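Local coordinates for tetratricopeptide repeat protein (Parabacteroides merdae ATCC 43184, PDB 4R7S) that is of unknown function but, as a tetratricopeptide repeat protein built of stacked helical hairpins, probably serves as a scaffold that binds other proteins or peptides, at residues I220-Y225 with L232-A237; L186-G191 with Y214-K219; G89-A94 with I120-Y125. All blocks are in the same frame, centred on the assembly; numbering follows the deposited sequence.

Contact 1 of 3, residues I220-Y225 with L232-A237; sequences IKLAQY and LDFKKA
Lys221 and Asp233 join helix 211-223 to helix 227-238 through a salt bridge, with NZ of Lys221 2.8 Å from OD2 of Asp233. The ammonium group comes from above the carboxylate plane, 43° out of it, while the two side chains cross at about a right angle. Lys221 reaches that far because its chain runs extended beyond CG, and its methylenes take part as well: CD of Lys221 lies 3.5 Å from OD2 of Asp233. A long aliphatic stem ending in a charge suits a buried place between helices, where its side chain also touches Arg229 and Ala230 of helix 227-238 and the charge finds its carboxylate. OD2 of Asp233 is shared, for Arg217 NE also forms a salt bridge with it. One carboxylate oxygen thus gathers two cationic groups, which probably keeps the aspartate ionised and offsets the closeness of Lys221 to Arg217.

This is the tight part of the contact. The other pair is looser: CD1 of Leu222 meets the Phe234 ring at its edge, near the ring plane, 4.0 Å from CZ. Phe234 is buried, whereas Leu222 is partly exposed, between Ala230 and the chain end at Leu253 and Thr254. Beyond it, Ala223 and Gln224 are exposed as the helix runs out. Tyr225, at positive phi, is the C-prime residue of the Schellman motif that ends it, its N bonded to Leu222 O.

The two helices form a hairpin near the end of the chain. Thr254 touches Phe234 as well as Leu222, Tyr214 of helix 211-223 packs on Asp233 and Ala237, and Ile220 turns to helix 193-206 and packs on Ala196, Met197 and Ile200.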
loop_
_atom_site.group_PDB
_atom_site.type_symbol
_atom_site.label_atom_id
_atom_site.label_comp_id
_atom_site.label_asym_id
_atom_site.label_seq_id
_atom_site.Cartn_x
_atom_site.Cartn_y
_atom_site.Cartn_z
ATOM N N ILE A 220 -16.367 -11.728 -12.809
ATOM C CA ILE A 220 -16.354 -12.803 -13.808
ATOM C C ILE A 220 -17.694 -13.497 -13.764
ATOM O O ILE A 220 -18.320 -13.651 -14.818
ATOM C CB ILE A 220 -15.165 -13.777 -13.630
ATOM C CG1 ILE A 220 -13.854 -13.112 -14.116
ATOM C CG2 ILE A 220 -15.424 -15.097 -14.356
ATOM C CD1 ILE A 220 -12.580 -13.624 -13.430
ATOM N N LYS A 221 -18.183 -13.828 -12.547
ATOM C CA LYS A 221 -19.505 -14.438 -12.368
ATOM C C LYS A 221 -20.565 -13.560 -13.047
ATOM O O LYS A 221 -21.414 -14.108 -13.765
ATOM C CB LYS A 221 -19.813 -14.657 -10.889
ATOM C CG LYS A 221 -19.110 -15.882 -10.348
ATOM C CD LYS A 221 -19.293 -15.998 -8.858
ATOM C CE LYS A 221 -18.724 -17.303 -8.356
ATOM N NZ LYS A 221 -18.507 -17.263 -6.882
ATOM N N LEU A 222 -20.457 -12.203 -12.915
ATOM C CA LEU A 222 -21.336 -11.262 -13.609
ATOM C C LEU A 222 -21.314 -11.518 -15.129
ATOM O O LEU A 222 -22.380 -11.706 -15.734
ATOM C CB LEU A 222 -20.924 -9.806 -13.350
ATOM C CG LEU A 222 -21.715 -8.943 -12.392
ATOM C CD1 LEU A 222 -21.215 -7.510 -12.470
ATOM C CD2 LEU A 222 -23.216 -8.958 -12.688
ATOM N N ALA A 223 -20.100 -11.550 -15.733
ATOM C CA ALA A 223 -19.901 -11.783 -17.171
ATOM C C ALA A 223 -20.449 -13.151 -17.614
ATOM O O ALA A 223 -20.878 -13.292 -18.764
ATOM C CB ALA A 223 -18.420 -11.677 -17.523
ATOM N N GLN A 224 -20.450 -14.144 -16.699
ATOM C CA GLN A 224 -20.958 -15.497 -16.955
ATOM C C GLN A 224 -22.493 -15.562 -16.744
ATOM O O GLN A 224 -23.076 -16.649 -16.767
ATOM C CB GLN A 224 -20.236 -16.518 -16.063
ATOM C CG GLN A 224 -18.756 -16.700 -16.401
ATOM C CD GLN A 224 -17.989 -17.534 -15.385
ATOM O OE1 GLN A 224 -18.411 -17.734 -14.233
ATOM N NE2 GLN A 224 -16.822 -18.028 -15.793
ATOM N N TYR A 225 -23.143 -14.387 -16.597
ATOM C CA TYR A 225 -24.594 -14.204 -16.406
ATOM C C TYR A 225 -25.084 -14.962 -15.147
ATOM O O TYR A 225 -26.136 -15.585 -15.174
ATOM C CB TYR A 225 -25.406 -14.603 -17.681
ATOM C CG TYR A 225 -24.820 -14.092 -18.987
ATOM C CD1 TYR A 225 -24.998 -12.768 -19.387
ATOM C CD2 TYR A 225 -24.064 -14.928 -19.811
ATOM C CE1 TYR A 225 -24.434 -12.285 -20.572
ATOM C CE2 TYR A 225 -23.493 -14.457 -20.997
ATOM C CZ TYR A 225 -23.682 -13.134 -21.376
ATOM O OH TYR A 225 -23.122 -12.662 -22.545
ATOM N N LEU A 232 -23.089 -12.602 -4.008
ATOM C CA LEU A 232 -22.575 -13.303 -2.818
ATOM C C LEU A 232 -21.103 -12.960 -2.597
ATOM O O LEU A 232 -20.719 -12.639 -1.468
ATOM C CB LEU A 232 -22.784 -14.830 -2.920
ATOM C CG LEU A 232 -24.249 -15.339 -2.980
ATOM C CD1 LEU A 232 -24.309 -16.793 -3.390
ATOM C CD2 LEU A 232 -25.004 -15.118 -1.659
ATOM N N ASP A 233 -20.312 -12.938 -3.710
ATOM C CA ASP A 233 -18.901 -12.575 -3.711
ATOM C C ASP A 233 -18.708 -11.077 -3.415
ATOM O O ASP A 233 -17.840 -10.734 -2.599
ATOM C CB ASP A 233 -18.247 -12.957 -5.051
ATOM C CG ASP A 233 -17.814 -14.411 -5.177
ATOM O OD1 ASP A 233 -17.924 -15.164 -4.171
ATOM O OD2 ASP A 233 -17.353 -14.794 -6.265
ATOM N N PHE A 234 -19.538 -10.185 -4.033
ATOM C CA PHE A 234 -19.442 -8.745 -3.758
ATOM C C PHE A 234 -19.742 -8.457 -2.289
ATOM O O PHE A 234 -18.998 -7.687 -1.669
ATOM C CB PHE A 234 -20.362 -7.926 -4.673
ATOM C CG PHE A 234 -20.038 -7.964 -6.154
ATOM C CD1 PHE A 234 -18.715 -8.030 -6.597
ATOM C CD2 PHE A 234 -21.048 -7.901 -7.103
ATOM C CE1 PHE A 234 -18.415 -8.068 -7.962
ATOM C CE2 PHE A 234 -20.748 -7.942 -8.469
ATOM C CZ PHE A 234 -19.432 -8.031 -8.891
ATOM N N LYS A 235 -20.771 -9.134 -1.705
ATOM C CA LYS A 235 -21.100 -8.979 -0.279
ATOM C C LYS A 235 -19.928 -9.413 0.602
ATOM O O LYS A 235 -19.544 -8.683 1.522
ATOM C CB LYS A 235 -22.360 -9.768 0.090
ATOM C CG LYS A 235 -23.635 -8.959 -0.079
ATOM C CD LYS A 235 -24.790 -9.836 -0.512
ATOM C CE LYS A 235 -26.108 -9.088 -0.568
ATOM N NZ LYS A 235 -26.670 -8.807 0.787
ATOM N N LYS A 236 -19.310 -10.559 0.260
ATOM C CA LYS A 236 -18.160 -11.091 0.981
ATOM C C LYS A 236 -16.965 -10.089 0.955
ATOM O O LYS A 236 -16.363 -9.840 2.010
ATOM C CB LYS A 236 -17.765 -12.471 0.432
ATOM C CG LYS A 236 -16.555 -13.113 1.142
ATOM C CD LYS A 236 -16.782 -13.461 2.605
ATOM C CE LYS A 236 -15.480 -13.761 3.309
ATOM N NZ LYS A 236 -15.706 -14.089 4.739
ATOM N N ALA A 237 -16.663 -9.498 -0.225
ATOM C CA ALA A 237 -15.604 -8.488 -0.375
ATOM C C ALA A 237 -15.925 -7.219 0.459
ATOM O O ALA A 237 -15.012 -6.628 1.037
ATOM C CB ALA A 237 -15.417 -8.125 -1.847
#

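Contact 2 of 3, residues L186-G191 with Y214-K219; sequences LYFMMG and YVLRGK
The backbones of helices 178-189 and 211-223 come closest at Phe188 and Leu216, whose CA atoms are 7.9 Å apart, a spacing that large apolar side chains can bridge. Phe188 does most of the bridging. Its CB bond points at the other helix and CG lies anti to the backbone N (chi1 172°), which carries the ring across the interface. CD1 of Leu216 packs against the root of this side chain, 3.7 Å from Phe188 CB and 3.8 Å from CG, as the two side chains slide past each other in opposite directions. The far end of the ring meets Lys219, whose chain crosses Phe188 at about a right angle: CZ of Phe188 is 4.0 Å from both CB and CD of Lys219. Both neighbours approach the ring obliquely.

Residue types follow position. Leu216 is buried and also packs on Ile200 of helix 193-206. Partly exposed Lys219 lends its methylenes to the aromatic ring, a place where a long side chain can be apolar along its stem and charged at its end. Just past Phe188, Gly191 has the positive phi that glycine tolerates well and closes the helix with a Schellman motif.

With helix 193-206 lying between them in sequence and touching both Phe188 and Leu216, the pairing of these two helices is consistent with the packing of successive helical hairpins in a tetratricopeptide repeat superhelix.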
loop_
_atom_site.group_PDB
_atom_site.type_symbol
_atom_site.label_atom_id
_atom_site.label_comp_id
_atom_site.label_asym_id
_atom_site.label_seq_id
_atom_site.Cartn_x
_atom_site.Cartn_y
_atom_site.Cartn_z
ATOM N N LEU A 186 -4.724 -9.819 -14.636
ATOM C CA LEU A 186 -4.220 -9.594 -15.990
ATOM C C LEU A 186 -5.082 -10.353 -16.991
ATOM O O LEU A 186 -5.466 -9.785 -18.015
ATOM C CB LEU A 186 -2.749 -10.037 -16.128
ATOM C CG LEU A 186 -2.259 -10.248 -17.564
ATOM C CD1 LEU A 186 -2.070 -8.932 -18.283
ATOM C CD2 LEU A 186 -0.989 -10.985 -17.561
ATOM N N TYR A 187 -5.396 -11.630 -16.686
ATOM C CA TYR A 187 -6.217 -12.449 -17.571
ATOM C C TYR A 187 -7.625 -11.856 -17.726
ATOM O O TYR A 187 -8.142 -11.811 -18.844
ATOM C CB TYR A 187 -6.264 -13.892 -17.092
ATOM C CG TYR A 187 -4.971 -14.653 -17.319
ATOM C CD1 TYR A 187 -4.209 -14.448 -18.471
ATOM C CD2 TYR A 187 -4.564 -15.652 -16.437
ATOM C CE1 TYR A 187 -3.041 -15.182 -18.709
ATOM C CE2 TYR A 187 -3.403 -16.398 -16.669
ATOM C CZ TYR A 187 -2.638 -16.151 -17.801
ATOM O OH TYR A 187 -1.500 -16.886 -18.033
ATOM N N PHE A 188 -8.191 -11.317 -16.643
ATOM C CA PHE A 188 -9.507 -10.693 -16.717
ATOM C C PHE A 188 -9.434 -9.464 -17.610
ATOM O O PHE A 188 -10.268 -9.331 -18.503
ATOM C CB PHE A 188 -10.039 -10.340 -15.335
ATOM C CG PHE A 188 -11.307 -9.516 -15.346
ATOM C CD1 PHE A 188 -12.539 -10.112 -15.563
ATOM C CD2 PHE A 188 -11.274 -8.154 -15.061
ATOM C CE1 PHE A 188 -13.717 -9.360 -15.523
ATOM C CE2 PHE A 188 -12.444 -7.398 -15.047
ATOM C CZ PHE A 188 -13.661 -8.007 -15.274
HETATM N N MSE A 189 -8.414 -8.597 -17.413
HETATM C CA MSE A 189 -8.260 -7.407 -18.250
HETATM C C MSE A 189 -8.000 -7.758 -19.716
HETATM O O MSE A 189 -8.149 -6.902 -20.581
HETATM C CB MSE A 189 -7.144 -6.514 -17.740
HETATM C CG MSE A 189 -7.507 -5.796 -16.474
HETATM SE SE MSE A 189 -6.107 -4.545 -15.957
HETATM C CE MSE A 189 -6.262 -3.206 -17.510
HETATM N N MSE A 190 -7.599 -8.994 -19.984
HETATM C CA MSE A 190 -7.307 -9.489 -21.326
HETATM C C MSE A 190 -8.539 -10.089 -22.006
HETATM O O MSE A 190 -8.455 -10.429 -23.190
HETATM C CB MSE A 190 -6.206 -10.580 -21.262
HETATM C CG MSE A 190 -4.820 -10.034 -21.121
HETATM SE SE MSE A 190 -3.536 -11.487 -21.042
HETATM C CE MSE A 190 -3.382 -11.830 -23.001
ATOM N N GLY A 191 -9.624 -10.288 -21.239
ATOM C CA GLY A 191 -10.871 -10.914 -21.682
ATOM C C GLY A 191 -10.828 -12.425 -21.556
ATOM O O GLY A 191 -11.740 -13.116 -22.015
ATOM N N TYR A 214 -12.261 -11.532 -4.416
ATOM C CA TYR A 214 -13.701 -11.803 -4.362
ATOM C C TYR A 214 -14.405 -10.897 -5.372
ATOM O O TYR A 214 -15.270 -11.377 -6.096
ATOM C CB TYR A 214 -14.277 -11.632 -2.949
ATOM C CG TYR A 214 -14.166 -12.862 -2.072
ATOM C CD1 TYR A 214 -15.118 -13.877 -2.137
ATOM C CD2 TYR A 214 -13.130 -12.997 -1.153
ATOM C CE1 TYR A 214 -15.019 -15.020 -1.340
ATOM C CE2 TYR A 214 -13.030 -14.128 -0.334
ATOM C CZ TYR A 214 -13.992 -15.128 -0.415
ATOM O OH TYR A 214 -13.938 -16.221 0.427
ATOM N N VAL A 215 -13.969 -9.614 -5.493
ATOM C CA VAL A 215 -14.513 -8.664 -6.490
ATOM C C VAL A 215 -14.245 -9.230 -7.891
ATOM O O VAL A 215 -15.169 -9.311 -8.694
ATOM C CB VAL A 215 -13.955 -7.220 -6.332
ATOM C CG1 VAL A 215 -14.243 -6.355 -7.564
ATOM C CG2 VAL A 215 -14.501 -6.557 -5.084
ATOM N N LEU A 216 -12.989 -9.672 -8.144
ATOM C CA LEU A 216 -12.540 -10.267 -9.400
ATOM C C LEU A 216 -13.392 -11.491 -9.769
ATOM O O LEU A 216 -13.915 -11.540 -10.891
ATOM C CB LEU A 216 -11.045 -10.641 -9.349
ATOM C CG LEU A 216 -10.411 -10.925 -10.730
ATOM C CD1 LEU A 216 -10.523 -9.709 -11.675
ATOM C CD2 LEU A 216 -8.980 -11.381 -10.605
ATOM N N ARG A 217 -13.574 -12.444 -8.830
ATOM C CA ARG A 217 -14.448 -13.590 -9.085
ATOM C C ARG A 217 -15.923 -13.144 -9.302
ATOM O O ARG A 217 -16.628 -13.723 -10.135
ATOM C CB ARG A 217 -14.370 -14.618 -7.953
ATOM C CG ARG A 217 -14.957 -15.963 -8.397
ATOM C CD ARG A 217 -14.666 -17.057 -7.419
ATOM N NE ARG A 217 -15.412 -16.865 -6.182
ATOM C CZ ARG A 217 -15.507 -17.782 -5.234
ATOM N NH1 ARG A 217 -14.888 -18.948 -5.365
ATOM N NH2 ARG A 217 -16.216 -17.539 -4.138
ATOM N N GLY A 218 -16.356 -12.124 -8.575
ATOM C CA GLY A 218 -17.715 -11.602 -8.697
ATOM C C GLY A 218 -17.975 -10.993 -10.062
ATOM O O GLY A 218 -19.018 -11.243 -10.682
ATOM N N LYS A 219 -16.980 -10.234 -10.561
ATOM C CA LYS A 219 -17.024 -9.572 -11.856
ATOM C C LYS A 219 -17.075 -10.589 -12.982
ATOM O O LYS A 219 -17.783 -10.366 -13.979
ATOM C CB LYS A 219 -15.831 -8.650 -12.016
ATOM C CG LYS A 219 -16.033 -7.281 -11.394
ATOM C CD LYS A 219 -14.954 -6.362 -11.905
ATOM C CE LYS A 219 -14.755 -5.133 -11.063
ATOM N NZ LYS A 219 -13.323 -4.721 -11.063
#

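Contact 3 of 3, residues G89-A94 with I120-Y125; sequences GETEKA and IQLQNY
Thr91 and Leu122 meet tip to tip, with CG2 of Thr91 3.8 Å from both CG and CD2 of Leu122. The threonine methyl lies anti to the backbone N, and the same torsion (chi1 -55° to OG1) turns the hydroxyl toward Gln121. There Thr91 OG1 and Gln121 NE2 are 3.7 Å apart, too far for a direct hydrogen bond, and a water joins them: it stands 3.1 Å from Thr91 OG1 and accepts a weak hydrogen bond from NE2. A residue with both a methyl and a hydroxyl serves this double role well. Glu92 completes the first shell, its chain bent at chi2 so that OE2 comes 3.8 Å from CD2 of Leu122.

Helix ends set these groups in place. Glu90 takes the N-cap position of helix 91-104, which puts Thr91 in its first turn, and Lys93 NZ makes a salt bridge with Glu90 OE1, 2.9 Å long and nearly along the C-O axis. Across the contact Leu122 is the first residue beyond helix 109-121, and Gln123, at positive phi, is the C-prime residue of the Schellman motif there. Leu118, deeper in that helix, packs on both Thr91 and Ala94.

Small apolar touches, a water bridge with one weak arm and a carboxylate beside leucine methyls imply a modest, hydrated join at the surface between the start of one helix and the end of another in the tetratricopeptide repeat region.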
loop_
_atom_site.group_PDB
_atom_site.type_symbol
_atom_site.label_atom_id
_atom_site.label_comp_id
_atom_site.label_asym_id
_atom_site.label_seq_id
_atom_site.Cartn_x
_atom_site.Cartn_y
_atom_site.Cartn_z
ATOM N N GLY A 89 -5.202 9.475 -0.188
ATOM C CA GLY A 89 -5.471 9.722 -1.606
ATOM C C GLY A 89 -4.908 11.042 -2.122
ATOM O O GLY A 89 -5.300 11.509 -3.200
ATOM N N GLU A 90 -3.993 11.664 -1.337
ATOM C CA GLU A 90 -3.273 12.893 -1.660
ATOM C C GLU A 90 -2.032 12.508 -2.494
ATOM O O GLU A 90 -0.891 12.559 -2.012
ATOM C CB GLU A 90 -2.909 13.646 -0.364
ATOM C CG GLU A 90 -4.061 14.432 0.232
ATOM C CD GLU A 90 -4.462 15.618 -0.624
ATOM O OE1 GLU A 90 -3.756 16.652 -0.579
ATOM O OE2 GLU A 90 -5.441 15.487 -1.394
ATOM N N THR A 91 -2.290 12.073 -3.742
ATOM C CA THR A 91 -1.316 11.542 -4.689
ATOM C C THR A 91 -0.208 12.543 -5.036
ATOM O O THR A 91 0.957 12.144 -5.054
ATOM C CB THR A 91 -2.032 11.014 -5.945
ATOM O OG1 THR A 91 -3.020 10.071 -5.531
ATOM C CG2 THR A 91 -1.090 10.295 -6.898
ATOM N N GLU A 92 -0.537 13.808 -5.304
ATOM C CA GLU A 92 0.514 14.767 -5.669
ATOM C C GLU A 92 1.440 15.034 -4.482
ATOM O O GLU A 92 2.663 15.093 -4.651
ATOM C CB GLU A 92 -0.071 16.081 -6.222
ATOM C CG GLU A 92 -0.829 15.920 -7.542
ATOM C CD GLU A 92 -0.100 15.318 -8.738
ATOM O OE1 GLU A 92 0.984 15.833 -9.106
ATOM O OE2 GLU A 92 -0.647 14.365 -9.341
ATOM N N LYS A 93 0.849 15.116 -3.275
ATOM C CA LYS A 93 1.579 15.346 -2.035
ATOM C C LYS A 93 2.491 14.143 -1.697
ATOM O O LYS A 93 3.638 14.356 -1.294
ATOM C CB LYS A 93 0.604 15.665 -0.892
ATOM C CG LYS A 93 0.154 17.118 -0.914
ATOM C CD LYS A 93 -0.621 17.514 0.317
ATOM C CE LYS A 93 -1.012 18.970 0.276
ATOM N NZ LYS A 93 -2.255 19.181 -0.505
ATOM N N ALA A 94 2.017 12.905 -1.935
ATOM C CA ALA A 94 2.804 11.700 -1.685
ATOM C C ALA A 94 4.007 11.665 -2.602
ATOM O O ALA A 94 5.125 11.467 -2.131
ATOM C CB ALA A 94 1.947 10.461 -1.885
ATOM N N ILE A 120 2.314 4.553 -11.970
ATOM C CA ILE A 120 1.429 3.655 -12.717
ATOM C C ILE A 120 0.013 4.229 -12.610
ATOM O O ILE A 120 -0.625 4.484 -13.630
ATOM C CB ILE A 120 1.516 2.176 -12.249
ATOM C CG1 ILE A 120 2.831 1.513 -12.672
ATOM C CG2 ILE A 120 0.318 1.365 -12.759
ATOM C CD1 ILE A 120 3.106 0.166 -11.953
ATOM N N GLN A 121 -0.427 4.491 -11.376
ATOM C CA GLN A 121 -1.731 5.048 -11.038
ATOM C C GLN A 121 -1.963 6.380 -11.742
ATOM O O GLN A 121 -3.088 6.644 -12.150
ATOM C CB GLN A 121 -1.833 5.210 -9.524
ATOM C CG GLN A 121 -3.142 5.780 -9.000
ATOM C CD GLN A 121 -3.147 5.919 -7.497
ATOM O OE1 GLN A 121 -2.411 5.238 -6.760
ATOM N NE2 GLN A 121 -4.003 6.797 -7.007
ATOM N N LEU A 122 -0.908 7.187 -11.931
ATOM C CA LEU A 122 -1.015 8.494 -12.588
ATOM C C LEU A 122 -0.845 8.402 -14.106
ATOM O O LEU A 122 -0.662 9.449 -14.742
ATOM C CB LEU A 122 0.017 9.475 -12.018
ATOM C CG LEU A 122 -0.258 10.052 -10.614
ATOM C CD1 LEU A 122 0.897 10.944 -10.162
ATOM C CD2 LEU A 122 -1.534 10.882 -10.583
ATOM N N GLN A 123 -0.894 7.154 -14.681
ATOM C CA GLN A 123 -0.763 6.869 -16.125
ATOM C C GLN A 123 0.630 7.319 -16.644
ATOM O O GLN A 123 0.836 7.450 -17.848
ATOM C CB GLN A 123 -1.916 7.541 -16.925
ATOM C CG GLN A 123 -2.431 6.750 -18.131
ATOM C CD GLN A 123 -3.367 7.513 -19.055
ATOM O OE1 GLN A 123 -3.836 8.628 -18.763
ATOM N NE2 GLN A 123 -3.660 6.910 -20.205
ATOM N N ASN A 124 1.597 7.536 -15.737
ATOM C CA ASN A 124 2.958 7.956 -16.111
ATOM C C ASN A 124 3.921 6.725 -16.159
ATOM O O ASN A 124 4.797 6.545 -15.300
ATOM C CB ASN A 124 3.454 9.017 -15.138
ATOM C CG ASN A 124 4.494 9.915 -15.731
ATOM O OD1 ASN A 124 5.321 9.511 -16.579
ATOM N ND2 ASN A 124 4.455 11.166 -15.293
ATOM N N TYR A 125 3.742 5.906 -17.205
ATOM C CA TYR A 125 4.351 4.594 -17.442
ATOM C C TYR A 125 5.866 4.608 -17.647
ATOM O O TYR A 125 6.545 3.715 -17.113
ATOM C CB TYR A 125 3.637 3.886 -18.609
ATOM C CG TYR A 125 2.141 3.749 -18.360
ATOM C CD1 TYR A 125 1.655 3.214 -17.165
ATOM C CD2 TYR A 125 1.214 4.189 -19.301
ATOM C CE1 TYR A 125 0.288 3.104 -16.919
ATOM C CE2 TYR A 125 -0.158 4.065 -19.076
ATOM C CZ TYR A 125 -0.618 3.542 -17.872
ATOM O OH TYR A 125 -1.973 3.416 -17.638
HETATM O O HOH W 1 -3.194 7.453 -3.798
#

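Contacts 1 and 2 both use helix 211-223, and their centres lie 10 Å apart: Arg217 of contact 2 shares the carboxylate of contact 1, and Phe234 CZ packs on Gly218. Contact 1 is buried and sits within a hairpin, pairing charges beside an apolar touch; contact 2 is partly buried, runs between hairpins and relies on an aromatic ring against aliphatic groups. Contact 3 is separate, its centre about 23 Å from that of contact 2 and 29 Å from that of contact 1. It lies at the surface where two helices meet near their ends, and water enters its chemistry. All three join helices or their ends in an all-helical chain.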